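Local coordinates for protein transcriptional regulator, TetR family (Thermus thermophilus, PDB 3VPR) that represses transcription as a TetR-family regulator, probably by binding cis-regulatory DNA through a helix-turn-helix motif, at residues 14-18 against 19-23; 23-26 against 27-30; 49-52 against 53-57; 88-91 against 92-96. All coordinates share one frame; numbering follows the deposited sequence.

Interaction 1 of 4, residues 14-18 against 19-23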
loop_
_atom_site.group_PDB
_atom_site.type_symbol
_atom_site.label_atom_id
_atom_site.label_comp_id
_atom_site.label_asym_id
_atom_site.label_seq_id
_atom_site.Cartn_x
_atom_site.Cartn_y
_atom_site.Cartn_z
ATOM N N LYS A 14 -5.349 19.084 4.197
ATOM C CA LYS A 14 -5.583 18.641 5.572
ATOM C C LYS A 14 -7.041 18.246 5.780
ATOM O O LYS A 14 -7.331 17.235 6.411
ATOM C CB LYS A 14 -5.233 19.736 6.573
ATOM C CG LYS A 14 -3.767 20.066 6.659
ATOM C CD LYS A 14 -3.542 21.162 7.696
ATOM C CE LYS A 14 -2.094 21.622 7.716
ATOM N NZ LYS A 14 -1.880 22.695 8.727
ATOM N N LEU A 15 -7.958 19.037 5.241
ATOM C CA LEU A 15 -9.374 18.747 5.413
ATOM C C LEU A 15 -9.739 17.425 4.743
ATOM O O LEU A 15 -10.488 16.632 5.305
ATOM C CB LEU A 15 -10.228 19.893 4.864
ATOM C CG LEU A 15 -11.727 19.661 4.998
ATOM C CD1 LEU A 15 -12.077 19.448 6.470
ATOM C CD2 LEU A 15 -12.486 20.846 4.436
ATOM N N PHE A 16 -9.198 17.182 3.553
ATOM C CA PHE A 16 -9.472 15.939 2.845
ATOM C C PHE A 16 -8.913 14.764 3.643
ATOM O O PHE A 16 -9.497 13.687 3.660
ATOM C CB PHE A 16 -8.842 15.935 1.452
ATOM C CG PHE A 16 -9.462 16.910 0.490
ATOM C CD1 PHE A 16 -10.809 17.240 0.578
ATOM C CD2 PHE A 16 -8.697 17.471 -0.535
ATOM C CE1 PHE A 16 -11.391 18.119 -0.344
ATOM C CE2 PHE A 16 -9.263 18.342 -1.460
ATOM C CZ PHE A 16 -10.614 18.670 -1.366
ATOM N N THR A 17 -7.771 14.970 4.290
ATOM C CA THR A 17 -7.159 13.923 5.097
ATOM C C THR A 17 -8.027 13.629 6.331
ATOM O O THR A 17 -8.142 12.485 6.760
ATOM C CB THR A 17 -5.741 14.344 5.558
ATOM O OG1 THR A 17 -4.875 14.416 4.421
ATOM C CG2 THR A 17 -5.172 13.341 6.574
ATOM N N GLU A 18 -8.642 14.671 6.882
ATOM C CA GLU A 18 -9.486 14.553 8.070
ATOM C C GLU A 18 -10.900 14.047 7.779
ATOM O O GLU A 18 -11.451 13.273 8.555
ATOM C CB GLU A 18 -9.578 15.914 8.787
ATOM C CG GLU A 18 -8.257 16.438 9.387
ATOM C CD GLU A 18 -8.272 17.957 9.653
ATOM O OE1 GLU A 18 -7.285 18.487 10.219
ATOM O OE2 GLU A 18 -9.262 18.630 9.289
ATOM N N LYS A 19 -11.482 14.493 6.667
ATOM C CA LYS A 19 -12.842 14.115 6.280
ATOM C C LYS A 19 -12.975 13.167 5.089
ATOM O O LYS A 19 -14.015 12.537 4.923
ATOM C CB LYS A 19 -13.668 15.347 5.918
ATOM C CG LYS A 19 -13.950 16.329 7.006
ATOM C CD LYS A 19 -15.046 17.281 6.526
ATOM C CE LYS A 19 -16.324 16.510 6.195
ATOM N NZ LYS A 19 -17.444 17.361 5.705
ATOM N N GLY A 20 -11.951 13.092 4.250
ATOM C CA GLY A 20 -12.034 12.244 3.071
ATOM C C GLY A 20 -12.387 13.153 1.905
ATOM O O GLY A 20 -13.195 14.062 2.074
ATOM N N TYR A 21 -11.806 12.920 0.732
ATOM C CA TYR A 21 -12.066 13.772 -0.428
ATOM C C TYR A 21 -13.517 13.839 -0.854
ATOM O O TYR A 21 -14.074 14.921 -1.066
ATOM C CB TYR A 21 -11.239 13.315 -1.638
ATOM C CG TYR A 21 -11.560 14.090 -2.904
ATOM C CD1 TYR A 21 -11.032 15.363 -3.117
ATOM C CD2 TYR A 21 -12.431 13.569 -3.869
ATOM C CE1 TYR A 21 -11.363 16.101 -4.254
ATOM C CE2 TYR A 21 -12.770 14.301 -5.006
ATOM C CZ TYR A 21 -12.231 15.569 -5.190
ATOM O OH TYR A 21 -12.573 16.318 -6.295
ATOM N N GLU A 22 -14.117 12.668 -1.014
ATOM C CA GLU A 22 -15.498 12.565 -1.442
ATOM C C GLU A 22 -16.497 13.214 -0.492
ATOM O O GLU A 22 -17.443 13.870 -0.936
ATOM C CB GLU A 22 -15.852 11.093 -1.655
ATOM C CG GLU A 22 -15.289 10.519 -2.940
ATOM C CD GLU A 22 -15.792 11.274 -4.155
ATOM O OE1 GLU A 22 -17.018 11.500 -4.231
ATOM O OE2 GLU A 22 -14.976 11.639 -5.030
ATOM N N ALA A 23 -16.285 13.051 0.811
ATOM C CA ALA A 23 -17.198 13.613 1.807
ATOM C C ALA A 23 -16.988 15.092 2.098
ATOM O O ALA A 23 -17.649 15.648 2.972
ATOM C CB ALA A 23 -17.106 12.822 3.101
#
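Over one face of the Phe16 ring, above its centre, stands CD1 of Tyr21, 3.7 Å from the plane of the phenyl ring. The pair is a T-shaped (edge-to-face) contact with the ring planes 65° apart and the centroids 5.0 Å from each other; at the edge of the Tyr21 ring, in its plane, lie Phe16 CE2 and Glu22 OE2. The two side chains run side by side and point the same way. In Tyr21 a chi1 of 175° sets CG anti to the backbone N, and the CD1 edge then faces the phenyl ring. With Phe16 exchanged for alanine, the Tyr21 edge would probably lose its aromatic partner and border a gap near Leu29 and Ile54, which the phenyl ring also touches, leaving the tyrosine its cation-pi contact with Lys47.

The contact closes the C-terminal end of helix 4-19, the first helix of the TetR-type DNA-binding domain, just ahead of the predicted helix-turn-helix. Lys19 N still donates to Leu15 O at 2.7 Å, and Gly20 N donates to Phe16 O at 2.6 Å, there from well above the carbonyl plane. Gly20 then leaves the helix with a positive phi of 99°, where a side chain would collide with the carbonyl oxygen of Lys19. One turn of helix apart, Leu15 CD1 touches Lys19 CD at 3.7 Å, and the lysine chain, bent at its third torsion, carries NZ to a salt bridge with Asp28 and a weak hydrogen bond to Ala23 O.

Interaction 2 of 4, residues 23-26 against 27-30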
loop_
_atom_site.group_PDB
_atom_site.type_symbol
_atom_site.label_atom_id
_atom_site.label_comp_id
_atom_site.label_asym_id
_atom_site.label_seq_id
_atom_site.Cartn_x
_atom_site.Cartn_y
_atom_site.Cartn_z
ATOM N N ALA A 23 -16.285 13.051 0.811
ATOM C CA ALA A 23 -17.198 13.613 1.807
ATOM C C ALA A 23 -16.988 15.092 2.098
ATOM O O ALA A 23 -17.649 15.648 2.972
ATOM C CB ALA A 23 -17.106 12.822 3.101
ATOM N N THR A 24 -16.070 15.734 1.383
ATOM C CA THR A 24 -15.827 17.158 1.598
ATOM C C THR A 24 -16.367 17.967 0.423
ATOM O O THR A 24 -15.949 17.777 -0.717
ATOM C CB THR A 24 -14.324 17.448 1.777
ATOM O OG1 THR A 24 -13.832 16.689 2.884
ATOM C CG2 THR A 24 -14.088 18.927 2.053
ATOM N N SER A 25 -17.302 18.869 0.709
ATOM C CA SER A 25 -17.909 19.689 -0.333
ATOM C C SER A 25 -17.144 20.980 -0.554
ATOM O O SER A 25 -16.346 21.393 0.284
ATOM C CB SER A 25 -19.347 20.041 0.048
ATOM O OG SER A 25 -19.369 21.053 1.045
ATOM N N VAL A 26 -17.388 21.618 -1.690
ATOM C CA VAL A 26 -16.746 22.891 -1.986
ATOM C C VAL A 26 -17.214 23.850 -0.887
ATOM O O VAL A 26 -16.461 24.708 -0.428
ATOM C CB VAL A 26 -17.178 23.419 -3.383
ATOM C CG1 VAL A 26 -16.835 24.902 -3.530
ATOM C CG2 VAL A 26 -16.463 22.615 -4.472
ATOM N N GLN A 27 -18.458 23.671 -0.457
ATOM C CA GLN A 27 -19.044 24.491 0.600
ATOM C C GLN A 27 -18.227 24.336 1.877
ATOM O O GLN A 27 -17.924 25.322 2.547
ATOM C CB GLN A 27 -20.491 24.064 0.872
ATOM C CG GLN A 27 -21.224 24.970 1.834
ATOM C CD GLN A 27 -21.312 26.391 1.325
ATOM O OE1 GLN A 27 -21.887 26.647 0.269
ATOM N NE2 GLN A 27 -20.737 27.327 2.072
ATOM N N ASP A 28 -17.880 23.092 2.203
ATOM C CA ASP A 28 -17.081 22.789 3.389
ATOM C C ASP A 28 -15.732 23.501 3.373
ATOM O O ASP A 28 -15.324 24.089 4.377
ATOM C CB ASP A 28 -16.831 21.282 3.509
ATOM C CG ASP A 28 -18.083 20.510 3.857
ATOM O OD1 ASP A 28 -18.966 21.077 4.542
ATOM O OD2 ASP A 28 -18.178 19.326 3.464
ATOM N N LEU A 29 -15.035 23.436 2.236
ATOM C CA LEU A 29 -13.731 24.077 2.103
ATOM C C LEU A 29 -13.840 25.587 2.235
ATOM O O LEU A 29 -13.023 26.223 2.901
ATOM C CB LEU A 29 -13.099 23.756 0.739
ATOM C CG LEU A 29 -12.562 22.355 0.432
ATOM C CD1 LEU A 29 -12.231 22.251 -1.058
ATOM C CD2 LEU A 29 -11.321 22.075 1.277
ATOM N N ALA A 30 -14.850 26.161 1.592
ATOM C CA ALA A 30 -15.029 27.606 1.619
ATOM C C ALA A 30 -15.186 28.132 3.035
ATOM O O ALA A 30 -14.585 29.147 3.390
ATOM C CB ALA A 30 -16.225 27.999 0.784
#
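Ser25 and Asp28 grip each other in both directions as a capping box at the start of helix 26-33, the first helix of the predicted helix-turn-helix. Ser25, the N-cap, accepts from Asp28 N through OG at 2.8 Å, while its own backbone N donates to Asp28 OD2 at 2.9 Å. The second bond is almost straight, with an angle of 177° at the hydrogen, although it meets OD2 from above the carboxylate plane. The serine hydroxyl is set for its bond by a chi1 of 76°, which tucks OG between the backbone N and the carbonyl carbon and over the first turn of the helix. The amides of Ser25 and Asp28 thus both find side-chain acceptors, and the carboxylate near the helix start is likely to be stabilised by the helix dipole as well as by Lys19.

This box is the tight part of the contact. Next to it the packing is apolar: Thr24 CG2 lies 3.9 Å from Asp28 CB and 4.1 Å from Leu29 CG, the threonine and leucine side chains crossing nearly at a right angle. Regular helical bonds follow, Leu29 N to Ser25 O and Ala30 N to Val26 O. Elsewhere the contact is looser: the Gln27 side chain meets Ser25 with CB, 3.2 Å from OG, then bends and leads its amide away, while Ala23 is exposed.

Thr24 and Leu29 press on helix 4-19 through Leu15, Leu29 and Ala30 meet Leu40 of helix 37-44, Val26 touches Tyr41, and Leu29 also reaches Ile50 of helix 47-70.

Interaction 3 of 4, residues 49-52 against 53-57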
loop_
_atom_site.group_PDB
_atom_site.type_symbol
_atom_site.label_atom_id
_atom_site.label_comp_id
_atom_site.label_asym_id
_atom_site.label_seq_id
_atom_site.Cartn_x
_atom_site.Cartn_y
_atom_site.Cartn_z
ATOM N N GLU A 49 -9.881 20.138 -9.637
ATOM C CA GLU A 49 -8.627 20.816 -9.935
ATOM C C GLU A 49 -7.813 20.994 -8.659
ATOM O O GLU A 49 -6.583 20.974 -8.715
ATOM C CB GLU A 49 -8.882 22.178 -10.587
ATOM C CG GLU A 49 -7.637 23.053 -10.760
ATOM C CD GLU A 49 -6.674 22.521 -11.796
ATOM O OE1 GLU A 49 -7.119 21.782 -12.694
ATOM O OE2 GLU A 49 -5.475 22.862 -11.733
ATOM N N ILE A 50 -8.492 21.146 -7.519
ATOM C CA ILE A 50 -7.805 21.313 -6.225
ATOM C C ILE A 50 -7.123 19.992 -5.872
ATOM O O ILE A 50 -5.947 19.966 -5.485
ATOM C CB ILE A 50 -8.803 21.705 -5.087
ATOM C CG1 ILE A 50 -9.408 23.080 -5.387
ATOM C CG2 ILE A 50 -8.087 21.724 -3.726
ATOM C CD1 ILE A 50 -10.357 23.603 -4.307
ATOM N N LEU A 51 -7.865 18.899 -6.024
ATOM C CA LEU A 51 -7.335 17.565 -5.772
ATOM C C LEU A 51 -6.176 17.304 -6.736
ATOM O O LEU A 51 -5.166 16.713 -6.380
ATOM C CB LEU A 51 -8.420 16.507 -6.008
ATOM C CG LEU A 51 -7.884 15.071 -6.063
ATOM C CD1 LEU A 51 -7.220 14.737 -4.734
ATOM C CD2 LEU A 51 -9.005 14.088 -6.360
ATOM N N TYR A 52 -6.347 17.737 -7.976
ATOM C CA TYR A 52 -5.316 17.554 -8.987
ATOM C C TYR A 52 -4.023 18.292 -8.606
ATOM O O TYR A 52 -2.946 17.707 -8.646
ATOM C CB TYR A 52 -5.841 18.038 -10.347
ATOM C CG TYR A 52 -4.785 18.160 -11.408
ATOM C CD1 TYR A 52 -4.058 17.044 -11.835
ATOM C CD2 TYR A 52 -4.488 19.398 -11.968
ATOM C CE1 TYR A 52 -3.061 17.164 -12.786
ATOM C CE2 TYR A 52 -3.496 19.532 -12.918
ATOM C CZ TYR A 52 -2.782 18.417 -13.325
ATOM O OH TYR A 52 -1.780 18.566 -14.256
ATOM N N GLU A 53 -4.134 19.561 -8.220
ATOM C CA GLU A 53 -2.953 20.344 -7.847
ATOM C C GLU A 53 -2.277 19.839 -6.570
ATOM O O GLU A 53 -1.054 19.880 -6.449
ATOM C CB GLU A 53 -3.312 21.830 -7.749
ATOM C CG GLU A 53 -3.345 22.469 -9.131
ATOM C CD GLU A 53 -3.681 23.936 -9.125
ATOM O OE1 GLU A 53 -3.055 24.698 -8.357
ATOM O OE2 GLU A 53 -4.571 24.327 -9.909
ATOM N N ILE A 54 -3.069 19.340 -5.628
ATOM C CA ILE A 54 -2.493 18.769 -4.426
ATOM C C ILE A 54 -1.659 17.539 -4.839
ATOM O O ILE A 54 -0.528 17.357 -4.388
ATOM C CB ILE A 54 -3.596 18.344 -3.440
ATOM C CG1 ILE A 54 -4.161 19.586 -2.739
ATOM C CG2 ILE A 54 -3.048 17.334 -2.433
ATOM C CD1 ILE A 54 -5.356 19.314 -1.851
ATOM N N SER A 55 -2.219 16.702 -5.705
ATOM C CA SER A 55 -1.512 15.501 -6.166
ATOM C C SER A 55 -0.221 15.877 -6.888
ATOM O O SER A 55 0.838 15.319 -6.614
ATOM C CB SER A 55 -2.412 14.691 -7.097
ATOM O OG SER A 55 -3.566 14.256 -6.401
ATOM N N LEU A 56 -0.317 16.831 -7.804
ATOM C CA LEU A 56 0.846 17.311 -8.550
ATOM C C LEU A 56 1.935 17.780 -7.577
ATOM O O LEU A 56 3.078 17.337 -7.656
ATOM C CB LEU A 56 0.423 18.470 -9.456
ATOM C CG LEU A 56 0.824 18.449 -10.932
ATOM C CD1 LEU A 56 0.452 17.108 -11.561
ATOM C CD2 LEU A 56 0.115 19.599 -11.645
ATOM N N LEU A 57 1.573 18.668 -6.653
ATOM C CA LEU A 57 2.515 19.187 -5.653
ATOM C C LEU A 57 3.255 18.066 -4.920
ATOM O O LEU A 57 4.466 18.130 -4.708
ATOM C CB LEU A 57 1.773 20.061 -4.637
ATOM C CG LEU A 57 2.562 20.754 -3.520
ATOM C CD1 LEU A 57 1.817 22.013 -3.097
ATOM C CD2 LEU A 57 2.772 19.809 -2.325
#
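Leu51 O is held by two donors of one residue, Ser55 N at 3.0 Å and Ser55 OG at 2.9 Å, which come to it from opposite faces of the carbonyl plane. With chi1 at -62°, the serine OG turns away from its own carbonyl carbon and folds back on the preceding turn, which brings the buried hydroxyl onto Leu51 O. On another side of the helix, Leu56 CD2 lies 3.6 Å from Tyr52 CZ and CD1 3.7 Å from Tyr52 CE1; both methyls of the leucine fork thus press obliquely on the far part of the ring. Ile50 and Ile54 meet more lightly, CG2 to CD1 at 4.1 Å. Glu49 OE2 and Glu53 OE2 are only 2.5 Å apart, their carboxylate planes turned by 66°, a separation so short that one acid is probably protonated.

In TetR-type repressors the helix here spanning 47-70 joins the DNA-binding domain to the C-terminal core. Ile50 and Ile54 face helix 4-19, Leu51 and Ile54 touch Thr99 of helix 94-103, and Tyr52 and Leu56 pack against helix 109-135.

Interaction 4 of 4, residues 88-91 against 92-96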
loop_
_atom_site.group_PDB
_atom_site.type_symbol
_atom_site.label_atom_id
_atom_site.label_comp_id
_atom_site.label_asym_id
_atom_site.label_seq_id
_atom_site.Cartn_x
_atom_site.Cartn_y
_atom_site.Cartn_z
ATOM N N ARG A 88 11.450 11.179 3.622
ATOM C CA ARG A 88 11.468 12.477 4.283
ATOM C C ARG A 88 10.410 13.379 3.659
ATOM O O ARG A 88 9.628 14.012 4.363
ATOM C CB ARG A 88 12.842 13.137 4.168
ATOM C CG ARG A 88 12.818 14.601 4.576
ATOM C CD ARG A 88 14.201 15.209 4.677
ATOM N NE ARG A 88 14.805 14.960 5.979
ATOM C CZ ARG A 88 15.908 15.552 6.426
ATOM N NH1 ARG A 88 16.548 16.443 5.678
ATOM N NH2 ARG A 88 16.371 15.249 7.628
ATOM N N TYR A 89 10.381 13.432 2.332
ATOM C CA TYR A 89 9.401 14.260 1.649
ATOM C C TYR A 89 7.994 13.804 2.030
ATOM O O TYR A 89 7.119 14.615 2.307
ATOM C CB TYR A 89 9.570 14.154 0.138
ATOM C CG TYR A 89 8.708 15.136 -0.605
ATOM C CD1 TYR A 89 9.105 16.460 -0.751
ATOM C CD2 TYR A 89 7.481 14.752 -1.137
ATOM C CE1 TYR A 89 8.308 17.385 -1.404
ATOM C CE2 TYR A 89 6.671 15.670 -1.800
ATOM C CZ TYR A 89 7.090 16.987 -1.928
ATOM O OH TYR A 89 6.296 17.912 -2.572
ATOM N N PHE A 90 7.775 12.494 2.031
ATOM C CA PHE A 90 6.471 11.949 2.381
ATOM C C PHE A 90 6.006 12.461 3.745
ATOM O O PHE A 90 4.876 12.925 3.892
ATOM C CB PHE A 90 6.533 10.419 2.394
ATOM C CG PHE A 90 5.546 9.781 3.330
ATOM C CD1 PHE A 90 4.183 9.807 3.045
ATOM C CD2 PHE A 90 5.980 9.162 4.511
ATOM C CE1 PHE A 90 3.250 9.219 3.922
ATOM C CE2 PHE A 90 5.058 8.571 5.398
ATOM C CZ PHE A 90 3.691 8.600 5.102
ATOM N N GLU A 91 6.891 12.390 4.734
ATOM C CA GLU A 91 6.565 12.823 6.083
ATOM C C GLU A 91 6.343 14.326 6.258
ATOM O O GLU A 91 5.519 14.733 7.070
ATOM C CB GLU A 91 7.649 12.358 7.060
ATOM C CG GLU A 91 7.524 12.981 8.451
ATOM C CD GLU A 91 8.347 12.255 9.500
ATOM O OE1 GLU A 91 9.543 11.982 9.241
ATOM O OE2 GLU A 91 7.798 11.964 10.585
ATOM N N GLU A 92 7.081 15.147 5.519
ATOM C CA GLU A 92 6.936 16.596 5.639
ATOM C C GLU A 92 5.660 17.077 4.946
ATOM O O GLU A 92 5.111 18.123 5.291
ATOM C CB GLU A 92 8.135 17.306 5.009
ATOM C CG GLU A 92 9.485 16.856 5.529
ATOM C CD GLU A 92 10.627 17.486 4.758
ATOM O OE1 GLU A 92 10.608 17.408 3.512
ATOM O OE2 GLU A 92 11.542 18.053 5.393
ATOM N N ASN A 93 5.189 16.308 3.971
ATOM C CA ASN A 93 3.996 16.673 3.213
ATOM C C ASN A 93 2.930 15.582 3.352
ATOM O O ASN A 93 2.192 15.284 2.410
ATOM C CB ASN A 93 4.395 16.856 1.745
ATOM C CG ASN A 93 5.493 17.894 1.573
ATOM O OD1 ASN A 93 5.234 19.091 1.631
ATOM N ND2 ASN A 93 6.728 17.438 1.385
ATOM N N TYR A 94 2.868 14.995 4.541
ATOM C CA TYR A 94 1.940 13.911 4.844
ATOM C C TYR A 94 0.508 14.098 4.331
ATOM O O TYR A 94 -0.017 13.247 3.611
ATOM C CB TYR A 94 1.920 13.670 6.356
ATOM C CG TYR A 94 1.039 12.523 6.779
ATOM C CD1 TYR A 94 1.465 11.209 6.637
ATOM C CD2 TYR A 94 -0.223 12.753 7.323
ATOM C CE1 TYR A 94 0.664 10.152 7.027
ATOM C CE2 TYR A 94 -1.039 11.699 7.718
ATOM C CZ TYR A 94 -0.585 10.401 7.565
ATOM O OH TYR A 94 -1.382 9.344 7.944
ATOM N N PRO A 95 -0.150 15.210 4.700
ATOM C CA PRO A 95 -1.525 15.405 4.220
ATOM C C PRO A 95 -1.717 15.385 2.697
ATOM O O PRO A 95 -2.764 14.953 2.211
ATOM C CB PRO A 95 -1.946 16.730 4.869
ATOM C CG PRO A 95 -0.643 17.402 5.218
ATOM C CD PRO A 95 0.263 16.290 5.614
ATOM N N PHE A 96 -0.722 15.847 1.942
ATOM C CA PHE A 96 -0.825 15.833 0.485
ATOM C C PHE A 96 -0.825 14.403 -0.051
ATOM O O PHE A 96 -1.485 14.101 -1.047
ATOM C CB PHE A 96 0.340 16.588 -0.154
ATOM C CG PHE A 96 0.266 18.072 0.013
ATOM C CD1 PHE A 96 0.714 18.677 1.181
ATOM C CD2 PHE A 96 -0.256 18.871 -1.000
ATOM C CE1 PHE A 96 0.642 20.062 1.339
ATOM C CE2 PHE A 96 -0.335 20.261 -0.855
ATOM C CZ PHE A 96 0.114 20.858 0.316
#
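Asn93 sets ND2 of its side-chain amide over one face of the Tyr89 ring at the break between helix 75-92 and helix 94-103 of the all-helical C-terminal domain. This ND2 stands 3.1 Å above the tyrosine ring plane, over the centre, with amide and ring turned 38° against each other. The same nitrogen donates to Tyr89 O at 3.0 Å, and Asn93 N reaches that oxygen from the opposite face of the carbonyl plane, so one residue grips the acceptor twice. Asn93 CG lies anti to its own carbonyl carbon (chi1 -57°), which turns the amide back toward Tyr89. Asn93 is the first residue to leave the helical backbone and also the N-cap of the next helix, but its side chain serves the helix it ends and makes no capping bond to the one it begins.

Beside this grip, Phe90 and Tyr94 run alongside each other, near helix 144-161 and the loop at Pro164. Phe90 CZ lies at the edge of the Tyr94 ring, in its plane and 3.8 Å from CD1, though the pair as a whole is oblique.

Farther out, the Tyr89 hydroxyl bonds to Leu57 O of helix 47-70, a bond that helps hold the ring in place beside the amide. A leucine in place of Tyr89 would lose that bond and the flat ring face, and the Asn93 amide is likely to be less firmly placed. Arg88, whose guanidinium pairs with Glu171, meets Glu92 mainly through its aliphatic part: CG lies 3.6 Å from Glu92 CD, whereas NE and Glu92 OE2 remain 4.5 Å apart, with no N-H pointing at the oxygen.

From the N terminus, interaction 1 ends helix 4-19 and interaction 2 starts helix 26-33; together they bracket the turn between these helices, tied by the Lys19-Asp28 salt bridge. The first two overlap at Ala23; the others follow in series, and none nests within or crosses another. Interaction 3 lies farther on, along helix 47-70, and meets the earlier pair through Tyr21 on Leu51 and Leu29 on Ile50. Interaction 4 lies at the break between helices 75-92 and 94-103 and does not touch interaction 2. It meets interaction 3 through Ile54 and Leu57 on Phe96, and interaction 1 at Pro95, linking the DNA-binding part to the C-terminal core.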